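Local coordinates for protein sugar-phosphate phosphatase BT4131 (Bacteroides thetaiotaomicron, PDB 1YMQ) that probably removes phosphate from sugar phosphates with the help of magnesium, as a hydrolase of the haloacid dehalogenase-like family, at residues A[3-8]-A[207-212]; A[7-12]-A[43-48]; A[47-52]-A[130-135]; A[104-109]-A[148-153]. One frame throughout, in Å; residues are numbered along the deposited sequence.

Contact 1 (A[3-8]-A[207-212]). With MG (magnesium ion), chain B.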
loop_
_atom_site.group_PDB
_atom_site.type_symbol
_atom_site.label_atom_id
_atom_site.label_comp_id
_atom_site.label_asym_id
_atom_site.label_seq_id
_atom_site.Cartn_x
_atom_site.Cartn_y
_atom_site.Cartn_z
ATOM N N LYS A 3 16.664 -11.971 3.583
ATOM C CA LYS A 3 16.909 -11.978 2.139
ATOM C C LYS A 3 15.948 -11.097 1.346
ATOM O O LYS A 3 16.230 -10.754 0.204
ATOM C CB LYS A 3 16.815 -13.382 1.558
ATOM C CG LYS A 3 17.828 -14.372 2.129
ATOM C CD LYS A 3 17.778 -15.697 1.352
ATOM C CE LYS A 3 18.510 -15.603 0.030
ATOM N NZ LYS A 3 18.845 -16.966 -0.502
ATOM N N ALA A 4 14.793 -10.790 1.924
ATOM C CA ALA A 4 13.815 -9.962 1.230
ATOM C C ALA A 4 13.306 -8.846 2.168
ATOM O O ALA A 4 12.907 -9.105 3.285
ATOM C CB ALA A 4 12.603 -10.840 0.761
ATOM N N LEU A 5 13.262 -7.621 1.646
ATOM C CA LEU A 5 12.830 -6.466 2.371
ATOM C C LEU A 5 11.559 -5.965 1.709
ATOM O O LEU A 5 11.504 -5.876 0.479
ATOM C CB LEU A 5 13.902 -5.341 2.277
ATOM C CG LEU A 5 15.301 -5.784 2.715
ATOM C CD1 LEU A 5 16.283 -4.627 2.487
ATOM C CD2 LEU A 5 15.298 -6.206 4.244
ATOM N N PHE A 6 10.567 -5.615 2.525
ATOM C CA PHE A 6 9.323 -5.118 1.966
ATOM C C PHE A 6 9.053 -3.738 2.554
ATOM O O PHE A 6 8.875 -3.606 3.773
ATOM C CB PHE A 6 8.173 -6.078 2.340
ATOM C CG PHE A 6 8.349 -7.412 1.707
ATOM C CD1 PHE A 6 9.073 -8.419 2.362
ATOM C CD2 PHE A 6 7.812 -7.669 0.471
ATOM C CE1 PHE A 6 9.206 -9.675 1.757
ATOM C CE2 PHE A 6 7.941 -8.915 -0.147
ATOM C CZ PHE A 6 8.643 -9.934 0.515
ATOM N N PHE A 7 8.945 -2.752 1.670
ATOM C CA PHE A 7 8.731 -1.376 2.100
ATOM C C PHE A 7 7.428 -0.777 1.635
ATOM O O PHE A 7 7.126 -0.751 0.439
ATOM C CB PHE A 7 9.842 -0.444 1.532
ATOM C CG PHE A 7 11.206 -0.800 1.962
ATOM C CD1 PHE A 7 12.022 -1.601 1.176
ATOM C CD2 PHE A 7 11.718 -0.287 3.179
ATOM C CE1 PHE A 7 13.348 -1.911 1.589
ATOM C CE2 PHE A 7 13.014 -0.570 3.608
ATOM C CZ PHE A 7 13.837 -1.376 2.837
ATOM N N ASP A 8 6.704 -0.221 2.583
ATOM C CA ASP A 8 5.518 0.562 2.263
ATOM C C ASP A 8 6.105 1.865 1.655
ATOM O O ASP A 8 7.269 2.218 1.904
ATOM C CB ASP A 8 4.791 0.898 3.564
ATOM C CG ASP A 8 3.768 1.933 3.367
ATOM O OD1 ASP A 8 3.766 2.868 4.179
ATOM O OD2 ASP A 8 2.996 1.797 2.374
ATOM N N MET A 207 11.700 -9.232 6.002
ATOM C CA MET A 207 11.624 -8.079 6.904
ATOM C C MET A 207 10.717 -7.052 6.248
ATOM O O MET A 207 10.817 -6.812 5.034
ATOM C CB MET A 207 13.009 -7.469 7.125
ATOM C CG MET A 207 13.020 -6.394 8.147
ATOM S SD MET A 207 14.761 -5.739 8.373
ATOM C CE MET A 207 15.472 -7.122 9.340
ATOM N N SER A 208 9.784 -6.494 7.017
ATOM C CA SER A 208 8.875 -5.508 6.429
ATOM C C SER A 208 8.983 -4.199 7.201
ATOM O O SER A 208 9.435 -4.186 8.356
ATOM C CB SER A 208 7.430 -6.030 6.434
ATOM O OG SER A 208 7.010 -6.339 7.769
ATOM N N PHE A 209 8.622 -3.103 6.524
ATOM C CA PHE A 209 8.723 -1.785 7.112
ATOM C C PHE A 209 7.437 -1.055 6.781
ATOM O O PHE A 209 7.022 -1.026 5.627
ATOM C CB PHE A 209 9.881 -0.962 6.536
ATOM C CG PHE A 209 11.238 -1.621 6.616
ATOM C CD1 PHE A 209 11.554 -2.703 5.781
ATOM C CD2 PHE A 209 12.177 -1.163 7.545
ATOM C CE1 PHE A 209 12.798 -3.341 5.870
ATOM C CE2 PHE A 209 13.439 -1.794 7.651
ATOM C CZ PHE A 209 13.742 -2.863 6.831
ATOM N N GLY A 210 6.837 -0.437 7.792
ATOM C CA GLY A 210 5.585 0.277 7.568
ATOM C C GLY A 210 5.245 1.318 8.613
ATOM O O GLY A 210 5.795 1.306 9.718
ATOM N N ASP A 211 4.300 2.210 8.281
ATOM C CA ASP A 211 3.880 3.253 9.233
ATOM C C ASP A 211 2.354 3.329 9.407
ATOM O O ASP A 211 1.902 4.105 10.198
ATOM C CB ASP A 211 4.283 4.650 8.717
ATOM C CG ASP A 211 3.441 5.073 7.550
ATOM O OD1 ASP A 211 3.275 4.272 6.610
ATOM O OD2 ASP A 211 2.946 6.214 7.565
ATOM N N GLY A 212 1.593 2.517 8.671
ATOM C CA GLY A 212 0.148 2.650 8.701
ATOM C C GLY A 212 -0.667 1.418 9.010
ATOM O O GLY A 212 -0.160 0.310 9.042
HETATM MG MG MG B . 2.147 4.277 4.587
HETATM O O HOH W 1 0.906 5.897 5.759
HETATM O O HOH W 2 0.701 2.578 5.235
#

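Contact 2 (A[7-12]-A[43-48]). With MG (magnesium ion), chain B; SO4 (sulfate ion), chain D.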
loop_
_atom_site.group_PDB
_atom_site.type_symbol
_atom_site.label_atom_id
_atom_site.label_comp_id
_atom_site.label_asym_id
_atom_site.label_seq_id
_atom_site.Cartn_x
_atom_site.Cartn_y
_atom_site.Cartn_z
ATOM N N PHE A 7 8.945 -2.752 1.670
ATOM C CA PHE A 7 8.731 -1.376 2.100
ATOM C C PHE A 7 7.428 -0.777 1.635
ATOM O O PHE A 7 7.126 -0.751 0.439
ATOM C CB PHE A 7 9.842 -0.444 1.532
ATOM C CG PHE A 7 11.206 -0.800 1.962
ATOM C CD1 PHE A 7 12.022 -1.601 1.176
ATOM C CD2 PHE A 7 11.718 -0.287 3.179
ATOM C CE1 PHE A 7 13.348 -1.911 1.589
ATOM C CE2 PHE A 7 13.014 -0.570 3.608
ATOM C CZ PHE A 7 13.837 -1.376 2.837
ATOM N N ASP A 8 6.704 -0.221 2.583
ATOM C CA ASP A 8 5.518 0.562 2.263
ATOM C C ASP A 8 6.105 1.865 1.655
ATOM O O ASP A 8 7.269 2.218 1.904
ATOM C CB ASP A 8 4.791 0.898 3.564
ATOM C CG ASP A 8 3.768 1.933 3.367
ATOM O OD1 ASP A 8 3.766 2.868 4.179
ATOM O OD2 ASP A 8 2.996 1.797 2.374
ATOM N N ILE A 9 5.322 2.602 0.882
ATOM C CA ILE A 9 5.872 3.830 0.289
ATOM C C ILE A 9 5.663 5.062 1.169
ATOM O O ILE A 9 6.609 5.570 1.785
ATOM C CB ILE A 9 5.217 4.139 -1.098
ATOM C CG1 ILE A 9 5.570 3.027 -2.086
ATOM C CG2 ILE A 9 5.745 5.517 -1.664
ATOM C CD1 ILE A 9 4.866 3.140 -3.516
ATOM N N ASP A 10 4.419 5.512 1.243
ATOM C CA ASP A 10 4.079 6.746 1.939
ATOM C C ASP A 10 4.241 6.719 3.453
ATOM O O ASP A 10 3.527 6.032 4.145
ATOM C CB ASP A 10 2.659 7.189 1.542
ATOM C CG ASP A 10 2.512 7.322 0.043
ATOM O OD1 ASP A 10 3.171 8.204 -0.549
ATOM O OD2 ASP A 10 1.766 6.520 -0.556
ATOM N N GLY A 11 5.184 7.527 3.951
ATOM C CA GLY A 11 5.443 7.540 5.377
ATOM C C GLY A 11 6.530 6.512 5.771
ATOM O O GLY A 11 6.932 6.468 6.919
ATOM N N THR A 12 7.021 5.703 4.817
ATOM C CA THR A 12 8.041 4.700 5.139
ATOM C C THR A 12 9.294 4.966 4.283
ATOM O O THR A 12 10.379 5.161 4.815
ATOM C CB THR A 12 7.447 3.304 4.944
ATOM O OG1 THR A 12 6.358 3.147 5.869
ATOM C CG2 THR A 12 8.506 2.215 5.188
ATOM N N THR A 43 2.633 -1.494 -1.289
ATOM C CA THR A 43 1.827 -0.285 -1.186
ATOM C C THR A 43 0.324 -0.480 -1.439
ATOM O O THR A 43 -0.087 -1.447 -2.087
ATOM C CB THR A 43 2.380 0.776 -2.195
ATOM O OG1 THR A 43 1.676 2.023 -2.012
ATOM C CG2 THR A 43 2.278 0.286 -3.654
ATOM N N GLY A 44 -0.479 0.414 -0.843
ATOM C CA GLY A 44 -1.917 0.378 -1.077
ATOM C C GLY A 44 -2.149 1.106 -2.383
ATOM O O GLY A 44 -3.254 1.049 -2.947
ATOM N N ARG A 45 -1.149 1.855 -2.876
ATOM C CA ARG A 45 -1.357 2.535 -4.163
ATOM C C ARG A 45 -1.430 1.593 -5.375
ATOM O O ARG A 45 -0.724 0.589 -5.441
ATOM C CB ARG A 45 -0.212 3.478 -4.528
ATOM C CG ARG A 45 0.001 4.714 -3.622
ATOM C CD ARG A 45 1.147 5.554 -4.220
ATOM N NE ARG A 45 1.434 6.720 -3.382
ATOM C CZ ARG A 45 1.533 7.967 -3.845
ATOM N NH1 ARG A 45 1.363 8.224 -5.139
ATOM N NH2 ARG A 45 1.819 8.965 -3.011
ATOM N N PRO A 46 -2.288 1.933 -6.359
ATOM C CA PRO A 46 -2.393 1.139 -7.590
ATOM C C PRO A 46 -1.115 1.529 -8.352
ATOM O O PRO A 46 -0.630 2.658 -8.230
ATOM C CB PRO A 46 -3.616 1.737 -8.310
ATOM C CG PRO A 46 -4.437 2.344 -7.222
ATOM C CD PRO A 46 -3.505 2.741 -6.098
ATOM N N LYS A 47 -0.576 0.619 -9.148
ATOM C CA LYS A 47 0.592 0.904 -9.957
ATOM C C LYS A 47 0.430 2.217 -10.723
ATOM O O LYS A 47 1.383 2.988 -10.875
ATOM C CB LYS A 47 0.786 -0.245 -10.958
ATOM C CG LYS A 47 1.724 0.054 -12.098
ATOM C CD LYS A 47 1.616 -0.955 -13.229
ATOM C CE LYS A 47 2.539 -0.524 -14.352
ATOM N NZ LYS A 47 2.450 -1.376 -15.563
ATOM N N ALA A 48 -0.781 2.466 -11.236
ATOM C CA ALA A 48 -1.018 3.659 -12.028
ATOM C C ALA A 48 -0.665 4.975 -11.349
ATOM O O ALA A 48 -0.325 5.946 -12.032
ATOM C CB ALA A 48 -2.454 3.710 -12.493
HETATM MG MG MG B . 2.147 4.277 4.587
HETATM S S SO4 D . 1.032 3.377 1.141
HETATM O O1 SO4 D . 2.292 3.141 0.401
HETATM O O2 SO4 D . 1.353 4.121 2.427
HETATM O O3 SO4 D . 0.148 4.230 0.258
HETATM O O4 SO4 D . 0.265 2.132 1.509
HETATM O O HOH W 1 0.906 5.897 5.759
HETATM O O HOH W 2 0.701 2.578 5.235
#

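Contact 3 (A[47-52]-A[130-135])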
loop_
_atom_site.group_PDB
_atom_site.type_symbol
_atom_site.label_atom_id
_atom_site.label_comp_id
_atom_site.label_asym_id
_atom_site.label_seq_id
_atom_site.Cartn_x
_atom_site.Cartn_y
_atom_site.Cartn_z
ATOM N N LYS A 47 -0.576 0.619 -9.148
ATOM C CA LYS A 47 0.592 0.904 -9.957
ATOM C C LYS A 47 0.430 2.217 -10.723
ATOM O O LYS A 47 1.383 2.988 -10.875
ATOM C CB LYS A 47 0.786 -0.245 -10.958
ATOM C CG LYS A 47 1.724 0.054 -12.098
ATOM C CD LYS A 47 1.616 -0.955 -13.229
ATOM C CE LYS A 47 2.539 -0.524 -14.352
ATOM N NZ LYS A 47 2.450 -1.376 -15.563
ATOM N N ALA A 48 -0.781 2.466 -11.236
ATOM C CA ALA A 48 -1.018 3.659 -12.028
ATOM C C ALA A 48 -0.665 4.975 -11.349
ATOM O O ALA A 48 -0.325 5.946 -12.032
ATOM C CB ALA A 48 -2.454 3.710 -12.493
ATOM N N ILE A 49 -0.754 5.029 -10.022
ATOM C CA ILE A 49 -0.404 6.278 -9.354
ATOM C C ILE A 49 0.918 6.246 -8.553
ATOM O O ILE A 49 1.178 7.137 -7.760
ATOM C CB ILE A 49 -1.560 6.788 -8.464
ATOM C CG1 ILE A 49 -1.814 5.840 -7.307
ATOM C CG2 ILE A 49 -2.798 7.019 -9.318
ATOM C CD1 ILE A 49 -2.597 6.517 -6.161
ATOM N N ILE A 50 1.756 5.229 -8.756
ATOM C CA ILE A 50 3.060 5.203 -8.081
ATOM C C ILE A 50 3.944 6.152 -8.886
ATOM O O ILE A 50 4.613 5.747 -9.876
ATOM C CB ILE A 50 3.670 3.785 -8.078
ATOM C CG1 ILE A 50 2.723 2.877 -7.240
ATOM C CG2 ILE A 50 5.119 3.851 -7.496
ATOM C CD1 ILE A 50 3.120 1.369 -7.052
ATOM N N ASN A 51 3.957 7.400 -8.445
ATOM C CA ASN A 51 4.674 8.459 -9.139
ATOM C C ASN A 51 5.775 9.093 -8.297
ATOM O O ASN A 51 6.333 10.113 -8.687
ATOM C CB ASN A 51 3.663 9.553 -9.565
ATOM C CG ASN A 51 3.110 10.365 -8.384
ATOM O OD1 ASN A 51 3.221 9.985 -7.217
ATOM N ND2 ASN A 51 2.491 11.493 -8.701
ATOM N N ASN A 52 6.095 8.498 -7.155
ATOM C CA ASN A 52 7.096 9.098 -6.298
ATOM C C ASN A 52 8.307 8.241 -6.006
ATOM O O ASN A 52 9.030 8.501 -5.053
ATOM C CB ASN A 52 6.439 9.510 -4.989
ATOM C CG ASN A 52 5.696 8.361 -4.305
ATOM O OD1 ASN A 52 5.626 7.245 -4.824
ATOM N ND2 ASN A 52 5.138 8.643 -3.147
ATOM N N HIS A 130 0.275 15.106 -6.144
ATOM C CA HIS A 130 0.566 15.348 -7.553
ATOM C C HIS A 130 0.204 14.198 -8.442
ATOM O O HIS A 130 0.875 13.944 -9.451
ATOM C CB HIS A 130 2.047 15.665 -7.761
ATOM C CG HIS A 130 2.397 17.078 -7.459
ATOM N ND1 HIS A 130 1.494 18.108 -7.610
ATOM C CD2 HIS A 130 3.560 17.648 -7.065
ATOM C CE1 HIS A 130 2.086 19.253 -7.319
ATOM N NE2 HIS A 130 3.340 18.998 -6.985
ATOM N N VAL A 131 -0.847 13.494 -8.059
ATOM C CA VAL A 131 -1.319 12.380 -8.839
ATOM C C VAL A 131 -2.070 12.916 -10.059
ATOM O O VAL A 131 -2.738 13.949 -9.984
ATOM C CB VAL A 131 -2.274 11.512 -7.994
ATOM C CG1 VAL A 131 -2.900 10.424 -8.848
ATOM C CG2 VAL A 131 -1.510 10.920 -6.824
ATOM N N ASN A 132 -1.954 12.208 -11.177
ATOM C CA ASN A 132 -2.667 12.557 -12.416
ATOM C C ASN A 132 -4.194 12.595 -12.189
ATOM O O ASN A 132 -4.731 11.767 -11.444
ATOM C CB ASN A 132 -2.392 11.502 -13.493
ATOM C CG ASN A 132 -2.804 10.080 -13.051
ATOM O OD1 ASN A 132 -2.154 9.472 -12.196
ATOM N ND2 ASN A 132 -3.885 9.559 -13.634
ATOM N N VAL A 133 -4.880 13.537 -12.844
ATOM C CA VAL A 133 -6.332 13.633 -12.724
ATOM C C VAL A 133 -6.948 12.278 -13.087
ATOM O O VAL A 133 -6.687 11.716 -14.145
ATOM C CB VAL A 133 -6.950 14.695 -13.677
ATOM C CG1 VAL A 133 -8.494 14.540 -13.712
ATOM C CG2 VAL A 133 -6.567 16.096 -13.217
ATOM N N ILE A 134 -7.776 11.769 -12.189
ATOM C CA ILE A 134 -8.440 10.490 -12.403
ATOM C C ILE A 134 -9.766 10.779 -13.091
ATOM O O ILE A 134 -10.543 11.604 -12.629
ATOM C CB ILE A 134 -8.676 9.801 -11.028
ATOM C CG1 ILE A 134 -7.313 9.478 -10.390
ATOM C CG2 ILE A 134 -9.581 8.551 -11.168
ATOM C CD1 ILE A 134 -7.399 9.196 -8.896
ATOM N N PRO A 135 -10.033 10.124 -14.220
ATOM C CA PRO A 135 -11.297 10.325 -14.960
ATOM C C PRO A 135 -12.546 10.031 -14.093
ATOM O O PRO A 135 -12.570 9.050 -13.332
ATOM C CB PRO A 135 -11.180 9.320 -16.121
ATOM C CG PRO A 135 -9.679 9.193 -16.314
ATOM C CD PRO A 135 -9.186 9.116 -14.876
#

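Contact 4 (A[104-109]-A[148-153])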
loop_
_atom_site.group_PDB
_atom_site.type_symbol
_atom_site.label_atom_id
_atom_site.label_comp_id
_atom_site.label_asym_id
_atom_site.label_seq_id
_atom_site.Cartn_x
_atom_site.Cartn_y
_atom_site.Cartn_z
ATOM N N CYS A 104 -15.627 7.816 -4.327
ATOM C CA CYS A 104 -15.049 6.470 -4.261
ATOM C C CYS A 104 -14.277 6.191 -5.540
ATOM O O CYS A 104 -14.786 6.394 -6.645
ATOM C CB CYS A 104 -16.145 5.420 -4.000
ATOM S SG CYS A 104 -15.460 3.694 -3.755
ATOM N N ILE A 105 -13.020 5.739 -5.384
ATOM C CA ILE A 105 -12.201 5.378 -6.509
ATOM C C ILE A 105 -12.371 3.864 -6.759
ATOM O O ILE A 105 -12.464 3.056 -5.820
ATOM C CB ILE A 105 -10.677 5.731 -6.250
ATOM C CG1 ILE A 105 -10.557 7.263 -6.146
ATOM C CG2 ILE A 105 -9.789 5.219 -7.394
ATOM C CD1 ILE A 105 -9.230 7.809 -5.730
ATOM N N PHE A 106 -12.430 3.503 -8.032
ATOM C CA PHE A 106 -12.549 2.100 -8.422
ATOM C C PHE A 106 -11.366 1.831 -9.317
ATOM O O PHE A 106 -11.212 2.453 -10.366
ATOM C CB PHE A 106 -13.866 1.834 -9.170
ATOM C CG PHE A 106 -15.049 1.997 -8.304
ATOM C CD1 PHE A 106 -15.614 3.250 -8.106
ATOM C CD2 PHE A 106 -15.613 0.907 -7.665
ATOM C CE1 PHE A 106 -16.728 3.410 -7.297
ATOM C CE2 PHE A 106 -16.705 1.072 -6.866
ATOM C CZ PHE A 106 -17.272 2.349 -6.688
ATOM N N VAL A 107 -10.515 0.906 -8.899
ATOM C CA VAL A 107 -9.342 0.589 -9.680
ATOM C C VAL A 107 -9.444 -0.783 -10.368
ATOM O O VAL A 107 -9.703 -1.802 -9.728
ATOM C CB VAL A 107 -8.049 0.564 -8.778
ATOM C CG1 VAL A 107 -6.804 0.572 -9.641
ATOM C CG2 VAL A 107 -8.041 1.786 -7.818
ATOM N N GLU A 108 -9.202 -0.785 -11.675
ATOM C CA GLU A 108 -9.206 -1.987 -12.487
ATOM C C GLU A 108 -7.749 -2.262 -12.838
ATOM O O GLU A 108 -6.857 -1.489 -12.489
ATOM C CB GLU A 108 -10.008 -1.758 -13.783
ATOM C CG GLU A 108 -11.449 -1.419 -13.529
ATOM C CD GLU A 108 -12.129 -0.915 -14.804
ATOM O OE1 GLU A 108 -12.006 -1.587 -15.825
ATOM O OE2 GLU A 108 -12.745 0.168 -14.772
ATOM N N GLU A 109 -7.490 -3.364 -13.521
ATOM C CA GLU A 109 -6.116 -3.679 -13.891
ATOM C C GLU A 109 -5.515 -2.624 -14.821
ATOM O O GLU A 109 -4.339 -2.286 -14.703
ATOM C CB GLU A 109 -6.036 -5.025 -14.607
ATOM C CG GLU A 109 -4.585 -5.370 -14.964
ATOM C CD GLU A 109 -4.422 -6.819 -15.381
ATOM O OE1 GLU A 109 -3.279 -7.318 -15.306
ATOM O OE2 GLU A 109 -5.425 -7.441 -15.776
ATOM N N ILE A 148 -10.332 -4.408 -8.815
ATOM C CA ILE A 148 -9.292 -4.988 -7.971
ATOM C C ILE A 148 -9.265 -4.327 -6.599
ATOM O O ILE A 148 -9.081 -5.002 -5.567
ATOM C CB ILE A 148 -7.945 -4.868 -8.694
ATOM C CG1 ILE A 148 -8.087 -5.586 -10.039
ATOM C CG2 ILE A 148 -6.783 -5.456 -7.790
ATOM C CD1 ILE A 148 -6.845 -5.620 -10.937
ATOM N N GLN A 149 -9.435 -3.002 -6.576
ATOM C CA GLN A 149 -9.470 -2.311 -5.323
ATOM C C GLN A 149 -10.417 -1.078 -5.413
ATOM O O GLN A 149 -10.479 -0.435 -6.445
ATOM C CB GLN A 149 -8.036 -1.807 -4.980
ATOM C CG GLN A 149 -7.953 -0.927 -3.716
ATOM C CD GLN A 149 -6.453 -0.729 -3.204
ATOM O OE1 GLN A 149 -5.915 -1.610 -2.588
ATOM N NE2 GLN A 149 -5.909 0.472 -3.479
ATOM N N MET A 150 -11.153 -0.812 -4.338
ATOM C CA MET A 150 -11.969 0.414 -4.341
ATOM C C MET A 150 -11.544 1.208 -3.123
ATOM O O MET A 150 -11.197 0.660 -2.045
ATOM C CB MET A 150 -13.494 0.123 -4.323
ATOM C CG MET A 150 -13.928 -1.102 -3.694
ATOM S SD MET A 150 -15.744 -1.412 -4.031
ATOM C CE MET A 150 -15.992 -2.616 -2.715
ATOM N N THR A 151 -11.511 2.519 -3.311
ATOM C CA THR A 151 -11.081 3.402 -2.236
ATOM C C THR A 151 -12.144 4.457 -1.924
ATOM O O THR A 151 -12.143 5.586 -2.519
ATOM C CB THR A 151 -9.770 4.081 -2.649
ATOM O OG1 THR A 151 -8.756 3.083 -2.773
ATOM C CG2 THR A 151 -9.344 5.129 -1.606
ATOM N N PRO A 152 -13.082 4.114 -1.039
ATOM C CA PRO A 152 -14.148 5.031 -0.642
ATOM C C PRO A 152 -13.581 6.080 0.312
ATOM O O PRO A 152 -12.750 5.769 1.215
ATOM C CB PRO A 152 -15.132 4.112 0.085
ATOM C CG PRO A 152 -14.217 3.085 0.694
ATOM C CD PRO A 152 -13.317 2.775 -0.459
ATOM N N PHE A 153 -14.020 7.320 0.123
ATOM C CA PHE A 153 -13.568 8.382 0.986
ATOM C C PHE A 153 -14.552 8.459 2.130
ATOM O O PHE A 153 -15.340 9.403 2.216
ATOM C CB PHE A 153 -13.459 9.700 0.196
ATOM C CG PHE A 153 -12.197 9.811 -0.613
ATOM C CD1 PHE A 153 -11.964 8.965 -1.699
ATOM C CD2 PHE A 153 -11.192 10.705 -0.231
ATOM C CE1 PHE A 153 -10.743 9.005 -2.407
ATOM C CE2 PHE A 153 -9.983 10.751 -0.912
ATOM C CZ PHE A 153 -9.752 9.899 -2.011
#

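Contact 1 (A[3-8]-A[207-212])
Leu5, Phe6 and Phe7 pair with Met207, Ser208 and Phe209 along two neighbouring parallel strands, 4-7 and 207-210, whose axes lie 4.7 Å apart at 14°. Four backbone bonds join them: Met207 N to Ala4 O, Phe6 N to Met207 O, Phe209 N to Phe6 O and Asp8 N to Phe209 O. The last is the longest, at 3.2 Å. Leu5, Phe7, Met207 and Phe209 share one face of the sheet. Phe209 CG is anti to its carbonyl carbon (chi1 -55°), and Phe7 takes the same setting, which makes the two rings lean the same way. They form an offset stack, with centroids 4.5 Å apart and planes at 16°. Phe7 CE2 sits over one face of Phe209, 3.4 Å from Phe209 CD1. Leu5 CD2 fills in at the edge of the Phe209 ring, 4.1 Å from Phe209 CE1. An alanine in place of Phe209 is likely to leave the Phe7 ring without its stacking partner and open a gap beside Leu5. Helix 250-257 packs on this face, and helix 188-199 covers Phe6 on the other. Beyond the strands, the nearly coplanar carboxylates of Asp8 and Asp211 meet at the magnesium ion. Asp8 OD1 binds the magnesium at 2.2 Å, and Asp211 OD1 binds the magnesium at 2.3 Å. The metal accounts for the close approach of these two oxygens. Asp8 OD2 has a salt bridge to Lys188. This is the Rossmann-like core of the haloacid dehalogenase family, with the metal site at the C-terminal ends of its central parallel strands.

Contact 2 (A[7-12]-A[43-48])
Arg45 reaches Asp10 with CG anti to its carbonyl carbon (chi1 -65°) and the chain extended from there to NE. Asp10 CG lies beside its own backbone N, which turns the carboxylate to the edge of the guanidinium. The salt bridge is side-on, one nitrogen to each oxygen. Arg45 NE meets the syn lone pair of Asp10 OD2 at 2.9 Å, in the guanidinium plane and nearly straight (173°). Arg45 NH2 to Asp10 OD1 is as short but tilted, because the two planes differ by 31°. Arg45 NH1 is held by Ile49 O. A leucine in place of Arg45 would probably leave the Asp10 carboxylate without its charged mate and freer to turn. The backbone O of Asp10 binds magnesium at 2.3 Å. Ile9 CD1 packs on Thr43 CB at 3.7 Å. Thr43 OG1 accepts from Arg45 N in an ST turn and donates to sulfate O1 at 2.7 Å. That oxygen also accepts from Ile9 N and Asp10 N, while Gly44 N holds sulfate O4 at 3.0 Å. Lys188 and Asn214 bind the sulfate too, and its O2 completes a link to the metal. Thr12 OG1 bonds Asp8 OD1. Asp8, Asp10 and Thr12 fit the DxDx(T/V) motif of haloacid dehalogenase phosphatases, and the sulfate, probably from the crystallisation liquor, probably marks their phosphate site.

Contact 3 (A[47-52]-A[130-135])
Ala48 and Ile49 meet Val131 and Asn132 where the Rossmann-like core touches what is probably the cap domain of this haloacid dehalogenase fold. The first segment follows strand 38-42, and the second follows helix 119-128. Ala48 lies at the margin, with its backbone O near the poorly ordered amide of Asn132. Ile49 carries the apolar part. Its CG1 branch stands between the backbone N and the carbonyl carbon (chi1 66°), which turns the CG2 methyl to the partner. Ile49 CG2 presses on Val131 CG1 at 3.4 Å, tighter than a usual carbon contact. The same methyl passes Asn132 OD1 at 3.8 Å. Asn51, two residues on, supplies the polar part. Its amide reaches the end of helix 119-128, where His130 breaks away with a positive phi. Asn51 ND2 donates to Leu129 O. On its other branch, Asn51 OD1 takes a weak bond from Arg45 NH1, so one side chain spans the junction. Asn51 ND2 also lies 3.0 Å from His130 O, but the angle is too poor for a hydrogen bond.

Contact 4 (A[104-109]-A[148-153])
Val107 O is gripped by two successive backbone nitrogens: Ile148 N at 2.8 Å, and Gln149 N in a weak bond at 3.4 Å. Ile148 and Gln149 both face Val107, a classic beta bulge. Past it, strands 104-107 and 149-152 pair in antiparallel register. Val107 N bonds Gln149 O, and Ile105 exchanges two bonds with Thr151. Of these, Thr151 N to Ile105 O is short, at 2.7 Å. In the other, Ile105 N approaches from above the carbonyl plane of Thr151, 57° out of it. Cys104, Phe106, Met150 and Pro152 share one face. Cys104 SG, anti to the backbone N (chi1 -175°), lies against Pro152 CA at 3.6 Å. Met150 SD approaches Phe106 CE2 obliquely at 3.9 Å, a Met-aromatic contact. Just past strand 149-152, the Phe153 ring turns its edge to Ile105 CD1, which lies 3.8 Å from Phe153 CE1. At the bulge, Ile148 CD1 touches Glu109 N at 3.5 Å. The Gln149 amide bonds Gly44 O and Asn69, and Thr151 OG1 bonds Asp180. Cys104, Met150 and Pro152 pack on helix 87-100. The other face mixes apolar Ile105 and Val107 with Gln149 and Thr151, whose buried polar ends thus find partners beyond the two strands.

How the contacts relate
Contacts 1 and 2 share Phe7 and Asp8 and build one metal site, probably the active site: both touch the same magnesium ion, and Asp211 OD1 lies 3.0 Å from Asp10 O, both metal ligands. Contact 3 continues from contact 2 along the chain. Asn52 ND2 comes within 3.3 Å of Asp10 OD1, a weak hydrogen bond that ties the 47-52 loop to the site. Contact 4 does not reach the metal: the side chain of Gln149 is about 12 Å from the magnesium. It still reaches contact 2 through Gln149 NE2, 2.8 Å from Gly44 O, a probable hydrogen bond to the residue whose N holds the sulfate. Contacts 3 and 4 meet where Ile134 CD1 packs on Ile105 CD1 at 3.9 Å. Contact 1 touches neither.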